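Local coordinates for SAM-dependent methyltransferase (Pyrococcus horikoshii, PDB 1WZN), which probably transfers methyl groups from S-adenosylmethionine to an unidentified substrate, and is captured here with the spent cofactor S-adenosyl-L-homocysteine, at residues A[107-112]-A[132-137]; A[138-143]-A[246-251]. All blocks are in the same frame, centred on the assembly; numbering follows the deposited sequence.

Interaction 1. Residues A[107-112]-A[132-137]; sequences DAVTMF and AEALKP. With SAH (S-adenosyl-L-homocysteine), chain F.
Asp107 and Lys136 meet at the corner where a buried strand faces the end of the helix that follows it. The lysine places CG anti to its carbonyl carbon (chi1 -68°) and stays extended from there on, a shape that carries its methylenes across the carboxylate. Lys136 CD therefore approaches Asp107 OD1 more closely, at 3.2 Å, than the ammonium does: the salt bridge from Lys136 NZ to Asp107 OD1 measures 3.5 Å. The aliphatic chain thus packs against OD1, while the charge pairing itself is rather long. The lysine is not the acid's main partner. Asp107 OD1 also forms a salt bridge with Arg40, while OD2 accepts hydrogen bonds from the backbone nitrogens of Arg43 and Arg44 and from a water 3.0 Å away. With an alanine in place of Lys136, OD1 would probably lose both the methylenes packed against it and the second of its cations, leaving Arg40 to balance it.

Deeper in, Val109 holds CG1 anti to its backbone N (chi1 176°), which sets CG2 beside that nitrogen, and Val109 CG2 meets Leu135 CD2 at 3.6 Å. The same leucine methyl reaches back to Ala108 CA at 3.8 Å, covering the strand's backbone. Ala134 adds a looser touch, its CB 4.4 Å from Val109 CG2. At the far end of the strand Phe112 O accepts a 3.1 Å hydrogen bond from the amino N of S-adenosyl-L-homocysteine.

The pairing exemplifies the beta-alpha-beta crossover of a Rossmann-like methyltransferase: helix 121-134, returning from strand 106-111, ends against that strand's beginning. Strand 44-48 flanks 106-111 on one edge and strand 139-146 on the other, Phe112 rests on helix 54-61, and Phe102 and Phe223 extend the apolar layer around Ala134 and Leu135.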
loop_
_atom_site.group_PDB
_atom_site.type_symbol
_atom_site.label_atom_id
_atom_site.label_comp_id
_atom_site.label_asym_id
_atom_site.label_seq_id
_atom_site.Cartn_x
_atom_site.Cartn_y
_atom_site.Cartn_z
ATOM N N ASP A 107 45.843 -10.652 10.843
ATOM C CA ASP A 107 45.411 -11.929 10.286
ATOM C C ASP A 107 44.047 -11.756 9.640
ATOM O O ASP A 107 43.677 -12.497 8.729
ATOM C CB ASP A 107 45.307 -12.994 11.375
ATOM C CG ASP A 107 46.621 -13.229 12.085
ATOM O OD1 ASP A 107 47.641 -13.396 11.389
ATOM O OD2 ASP A 107 46.621 -13.251 13.329
ATOM N N ALA A 108 43.291 -10.785 10.138
ATOM C CA ALA A 108 41.969 -10.501 9.593
ATOM C C ALA A 108 41.611 -9.045 9.826
ATOM O O ALA A 108 42.083 -8.414 10.776
ATOM C CB ALA A 108 40.921 -11.402 10.241
ATOM N N VAL A 109 40.779 -8.515 8.940
ATOM C CA VAL A 109 40.315 -7.141 9.046
ATOM C C VAL A 109 38.807 -7.240 8.894
ATOM O O VAL A 109 38.320 -7.939 8.004
ATOM C CB VAL A 109 40.871 -6.259 7.911
ATOM C CG1 VAL A 109 40.280 -4.853 8.009
ATOM C CG2 VAL A 109 42.402 -6.193 7.995
ATOM N N THR A 110 38.073 -6.563 9.768
ATOM C CA THR A 110 36.619 -6.595 9.714
ATOM C C THR A 110 36.020 -5.194 9.670
ATOM O O THR A 110 36.637 -4.216 10.090
ATOM C CB THR A 110 36.018 -7.316 10.954
ATOM O OG1 THR A 110 36.460 -6.658 12.150
ATOM C CG2 THR A 110 36.454 -8.776 11.002
ATOM N N MET A 111 34.813 -5.111 9.128
ATOM C CA MET A 111 34.067 -3.862 9.076
ATOM C C MET A 111 32.642 -4.341 9.209
ATOM O O MET A 111 32.062 -4.855 8.253
ATOM C CB MET A 111 34.258 -3.123 7.757
ATOM C CG MET A 111 33.431 -1.845 7.707
ATOM S SD MET A 111 33.890 -0.739 6.368
ATOM C CE MET A 111 35.237 0.125 7.142
ATOM N N PHE A 112 32.088 -4.171 10.403
ATOM C CA PHE A 112 30.749 -4.651 10.711
ATOM C C PHE A 112 29.607 -3.654 10.651
ATOM O O PHE A 112 29.763 -2.467 10.951
ATOM C CB PHE A 112 30.738 -5.286 12.109
ATOM C CG PHE A 112 31.578 -6.528 12.232
ATOM C CD1 PHE A 112 31.184 -7.718 11.622
ATOM C CD2 PHE A 112 32.756 -6.513 12.972
ATOM C CE1 PHE A 112 31.953 -8.878 11.749
ATOM C CE2 PHE A 112 33.531 -7.664 13.105
ATOM C CZ PHE A 112 33.131 -8.848 12.495
ATOM N N ALA A 132 43.844 -4.624 1.973
ATOM C CA ALA A 132 44.727 -5.640 1.414
ATOM C C ALA A 132 46.156 -5.417 1.924
ATOM O O ALA A 132 46.851 -6.372 2.271
ATOM C CB ALA A 132 44.701 -5.586 -0.106
ATOM N N GLU A 133 46.584 -4.159 1.982
ATOM C CA GLU A 133 47.931 -3.840 2.451
ATOM C C GLU A 133 48.115 -4.136 3.941
ATOM O O GLU A 133 49.232 -4.378 4.396
ATOM C CB GLU A 133 48.265 -2.371 2.173
ATOM C CG GLU A 133 48.207 -1.992 0.700
ATOM C CD GLU A 133 48.752 -0.604 0.420
ATOM O OE1 GLU A 133 48.361 0.354 1.124
ATOM O OE2 GLU A 133 49.570 -0.470 -0.516
ATOM N N ALA A 134 47.022 -4.124 4.699
ATOM C CA ALA A 134 47.096 -4.395 6.137
ATOM C C ALA A 134 47.131 -5.885 6.485
ATOM O O ALA A 134 47.532 -6.262 7.588
ATOM C CB ALA A 134 45.916 -3.729 6.848
ATOM N N LEU A 135 46.728 -6.731 5.543
ATOM C CA LEU A 135 46.663 -8.171 5.777
ATOM C C LEU A 135 47.924 -9.005 5.595
ATOM O O LEU A 135 48.735 -8.751 4.703
ATOM C CB LEU A 135 45.579 -8.786 4.890
ATOM C CG LEU A 135 44.116 -8.512 5.235
ATOM C CD1 LEU A 135 43.231 -8.990 4.079
ATOM C CD2 LEU A 135 43.746 -9.230 6.521
ATOM N N LYS A 136 48.064 -10.016 6.449
ATOM C CA LYS A 136 49.175 -10.960 6.356
ATOM C C LYS A 136 48.747 -11.928 5.256
ATOM O O LYS A 136 47.553 -12.060 4.975
ATOM C CB LYS A 136 49.344 -11.741 7.661
ATOM C CG LYS A 136 49.817 -10.919 8.844
ATOM C CD LYS A 136 50.107 -11.836 10.020
ATOM C CE LYS A 136 50.496 -11.063 11.260
ATOM N NZ LYS A 136 50.715 -12.015 12.376
ATOM N N PRO A 137 49.706 -12.617 4.616
ATOM C CA PRO A 137 49.360 -13.562 3.552
ATOM C C PRO A 137 48.332 -14.579 4.023
ATOM O O PRO A 137 48.464 -15.151 5.105
ATOM C CB PRO A 137 50.703 -14.213 3.217
ATOM C CG PRO A 137 51.684 -13.126 3.514
ATOM C CD PRO A 137 51.166 -12.578 4.825
HETATM N N SAH F . 31.091 -1.615 13.669
HETATM C CA SAH F . 30.133 -1.027 14.699
HETATM C CB SAH F . 29.533 0.312 14.367
HETATM C CG SAH F . 28.654 0.503 13.142
HETATM S SD SAH F . 28.232 2.303 13.094
HETATM C C SAH F . 29.006 -2.131 14.934
HETATM O O SAH F . 29.053 -3.208 14.311
HETATM O OXT SAH F . 28.094 -1.825 15.799
HETATM C "C5'" SAH F . 29.221 2.948 11.801
HETATM C "C4'" SAH F . 30.626 3.490 12.357
HETATM O "O4'" SAH F . 31.258 3.997 11.176
HETATM C "C3'" SAH F . 30.557 4.679 13.288
HETATM O "O3'" SAH F . 31.120 4.354 14.559
HETATM C "C2'" SAH F . 31.335 5.805 12.489
HETATM O "O2'" SAH F . 32.017 6.709 13.348
HETATM C "C1'" SAH F . 32.247 4.986 11.593
HETATM N N9 SAH F . 32.748 5.576 10.496
HETATM C C8 SAH F . 32.157 6.168 9.388
HETATM N N7 SAH F . 32.978 6.638 8.507
HETATM C C5 SAH F . 34.265 6.352 9.041
HETATM C C6 SAH F . 35.580 6.620 8.531
HETATM N N6 SAH F . 35.817 7.239 7.367
HETATM N N1 SAH F . 36.612 6.186 9.338
HETATM C C2 SAH F . 36.413 5.553 10.531
HETATM N N3 SAH F . 35.165 5.279 11.050
HETATM C C4 SAH F . 34.144 5.705 10.257
HETATM O O HOH W 1 49.165 -11.855 14.218
#

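Interaction 2. Residues A[138-143]-A[246-251]; sequences GGVFIT and VGIAKS
Strands 139-143 and 246-248 run antiparallel at 165°, with Phe141 and Gly247 as the hydrogen-bonded pair (Phe141 N to Gly247 O and Gly247 N to Phe141 O, both 2.8 Å), the non-hydrogen-bonded pairs Val140-Ile248 and Ile142-Val246 flanking it, and a nearly straight bond from Ala249 N to Gly139 O (2.9 Å) one step on.

Val140, Ile142, Val246 and Ile248 share one face. With CG1 beside its backbone N (chi1 -60°), Val140 lies side by side with Ile248, CG1 to CG1 4.1 Å. Ile142 CG1 approaches Val246 CG2 more loosely at 4.4 Å, and from helix 23-36 Ile33 touches Ile142 and Val246 while Phe34 touches Val140 and Ile142. Phe141 occupies the other face, where its ring leads away from Gly247, which has no side chain, to Val109. Past Gly139 the pairing frays: Gly138 N meets Lys250 O at 3.2 Å from above the carbonyl plane, and its bond to Ala249 O is weak. At the positive phi of Gly138 (80°) a side chain would jam against the carbonyl O of Pro137 and crowd Ser251 CB, so the turn calls for glycine.

The reversed last strand is a hallmark of class I methyltransferases; between these two segments every hydrogen bond is backbone to backbone, so the register here does not depend on polar side chains, and branched aliphatic chains seal one face.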
loop_
_atom_site.group_PDB
_atom_site.type_symbol
_atom_site.label_atom_id
_atom_site.label_comp_id
_atom_site.label_asym_id
_atom_site.label_seq_id
_atom_site.Cartn_x
_atom_site.Cartn_y
_atom_site.Cartn_z
ATOM N N GLY A 138 47.305 -14.805 3.215
ATOM C CA GLY A 138 46.283 -15.763 3.598
ATOM C C GLY A 138 45.261 -15.204 4.577
ATOM O O GLY A 138 44.330 -15.905 4.965
ATOM N N GLY A 139 45.434 -13.949 4.979
ATOM C CA GLY A 139 44.497 -13.334 5.905
ATOM C C GLY A 139 43.181 -13.002 5.222
ATOM O O GLY A 139 43.092 -13.048 3.990
ATOM N N VAL A 140 42.162 -12.642 6.002
ATOM C CA VAL A 140 40.858 -12.335 5.421
ATOM C C VAL A 140 40.224 -11.006 5.819
ATOM O O VAL A 140 40.439 -10.496 6.921
ATOM C CB VAL A 140 39.822 -13.452 5.741
ATOM C CG1 VAL A 140 40.290 -14.782 5.165
ATOM C CG2 VAL A 140 39.616 -13.576 7.254
ATOM N N PHE A 141 39.440 -10.454 4.894
ATOM C CA PHE A 141 38.693 -9.218 5.121
ATOM C C PHE A 141 37.233 -9.670 5.118
ATOM O O PHE A 141 36.818 -10.424 4.229
ATOM C CB PHE A 141 38.933 -8.206 3.989
ATOM C CG PHE A 141 37.964 -7.049 3.991
ATOM C CD1 PHE A 141 37.829 -6.233 5.113
ATOM C CD2 PHE A 141 37.182 -6.780 2.872
ATOM C CE1 PHE A 141 36.928 -5.163 5.119
ATOM C CE2 PHE A 141 36.278 -5.712 2.867
ATOM C CZ PHE A 141 36.151 -4.906 3.988
ATOM N N ILE A 142 36.468 -9.240 6.120
ATOM C CA ILE A 142 35.057 -9.617 6.242
ATOM C C ILE A 142 34.209 -8.376 6.501
ATOM O O ILE A 142 34.502 -7.595 7.405
ATOM C CB ILE A 142 34.835 -10.594 7.431
ATOM C CG1 ILE A 142 35.684 -11.855 7.257
ATOM C CG2 ILE A 142 33.363 -10.981 7.534
ATOM C CD1 ILE A 142 35.743 -12.720 8.512
ATOM N N THR A 143 33.158 -8.186 5.710
ATOM C CA THR A 143 32.284 -7.037 5.915
ATOM C C THR A 143 30.867 -7.406 5.493
ATOM O O THR A 143 30.681 -8.137 4.525
ATOM C CB THR A 143 32.777 -5.799 5.114
ATOM O OG1 THR A 143 32.102 -4.629 5.588
ATOM C CG2 THR A 143 32.510 -5.966 3.617
ATOM N N VAL A 246 33.745 -11.664 1.672
ATOM C CA VAL A 246 34.952 -12.169 2.303
ATOM C C VAL A 246 36.084 -12.116 1.294
ATOM O O VAL A 246 36.018 -12.743 0.234
ATOM C CB VAL A 246 34.767 -13.623 2.789
ATOM C CG1 VAL A 246 36.086 -14.165 3.345
ATOM C CG2 VAL A 246 33.670 -13.678 3.843
ATOM N N GLY A 247 37.108 -11.336 1.613
ATOM C CA GLY A 247 38.253 -11.220 0.730
ATOM C C GLY A 247 39.405 -12.002 1.326
ATOM O O GLY A 247 39.737 -11.817 2.499
ATOM N N ILE A 248 40.017 -12.871 0.527
ATOM C CA ILE A 248 41.135 -13.685 1.004
ATOM C C ILE A 248 42.430 -13.250 0.317
ATOM O O ILE A 248 42.540 -13.279 -0.913
ATOM C CB ILE A 248 40.897 -15.180 0.713
ATOM C CG1 ILE A 248 39.508 -15.585 1.207
ATOM C CG2 ILE A 248 41.970 -16.021 1.405
ATOM C CD1 ILE A 248 39.025 -16.914 0.667
ATOM N N ALA A 249 43.406 -12.840 1.116
ATOM C CA ALA A 249 44.684 -12.398 0.576
ATOM C C ALA A 249 45.496 -13.586 0.061
ATOM O O ALA A 249 45.421 -14.681 0.616
ATOM C CB ALA A 249 45.466 -11.651 1.648
ATOM N N LYS A 250 46.260 -13.366 -1.006
ATOM C CA LYS A 250 47.102 -14.417 -1.583
ATOM C C LYS A 250 48.058 -14.935 -0.514
ATOM O O LYS A 250 48.565 -14.159 0.293
ATOM C CB LYS A 250 47.925 -13.862 -2.751
ATOM C CG LYS A 250 47.139 -13.591 -4.021
ATOM C CD LYS A 250 48.030 -13.055 -5.144
ATOM C CE LYS A 250 48.362 -11.581 -4.949
ATOM N NZ LYS A 250 47.135 -10.730 -5.006
ATOM N N SER A 251 48.308 -16.240 -0.501
ATOM C CA SER A 251 49.223 -16.802 0.486
ATOM C C SER A 251 50.407 -17.524 -0.157
ATOM O O SER A 251 50.292 -17.926 -1.336
ATOM C CB SER A 251 48.475 -17.755 1.427
ATOM O OG SER A 251 47.803 -18.778 0.716
#

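In the fold
Interactions 1 and 2 follow one another along the chain and meet in the central sheet, their centres 6 Å apart. Strands 106-111 and 139-146 are parallel neighbours there: Val109 N lies 2.8 Å from Val140 O, and Thr143 OG1 is 2.7 Å from Met111 O, both probable hydrogen bonds. Packing also passes between them, with Phe141 CD1 3.4 Å from Val109 O. Interaction 1 closes the crossover leading into the strand that interaction 2 then pairs with the antiparallel 242-248. The touching residues of interaction 1 lie at the start of strand 106-111, whose other end leads to the pocket residue Phe112; in interaction 2 the Phe141 side chain stays about 11 Å from the bound S-adenosyl-L-homocysteine.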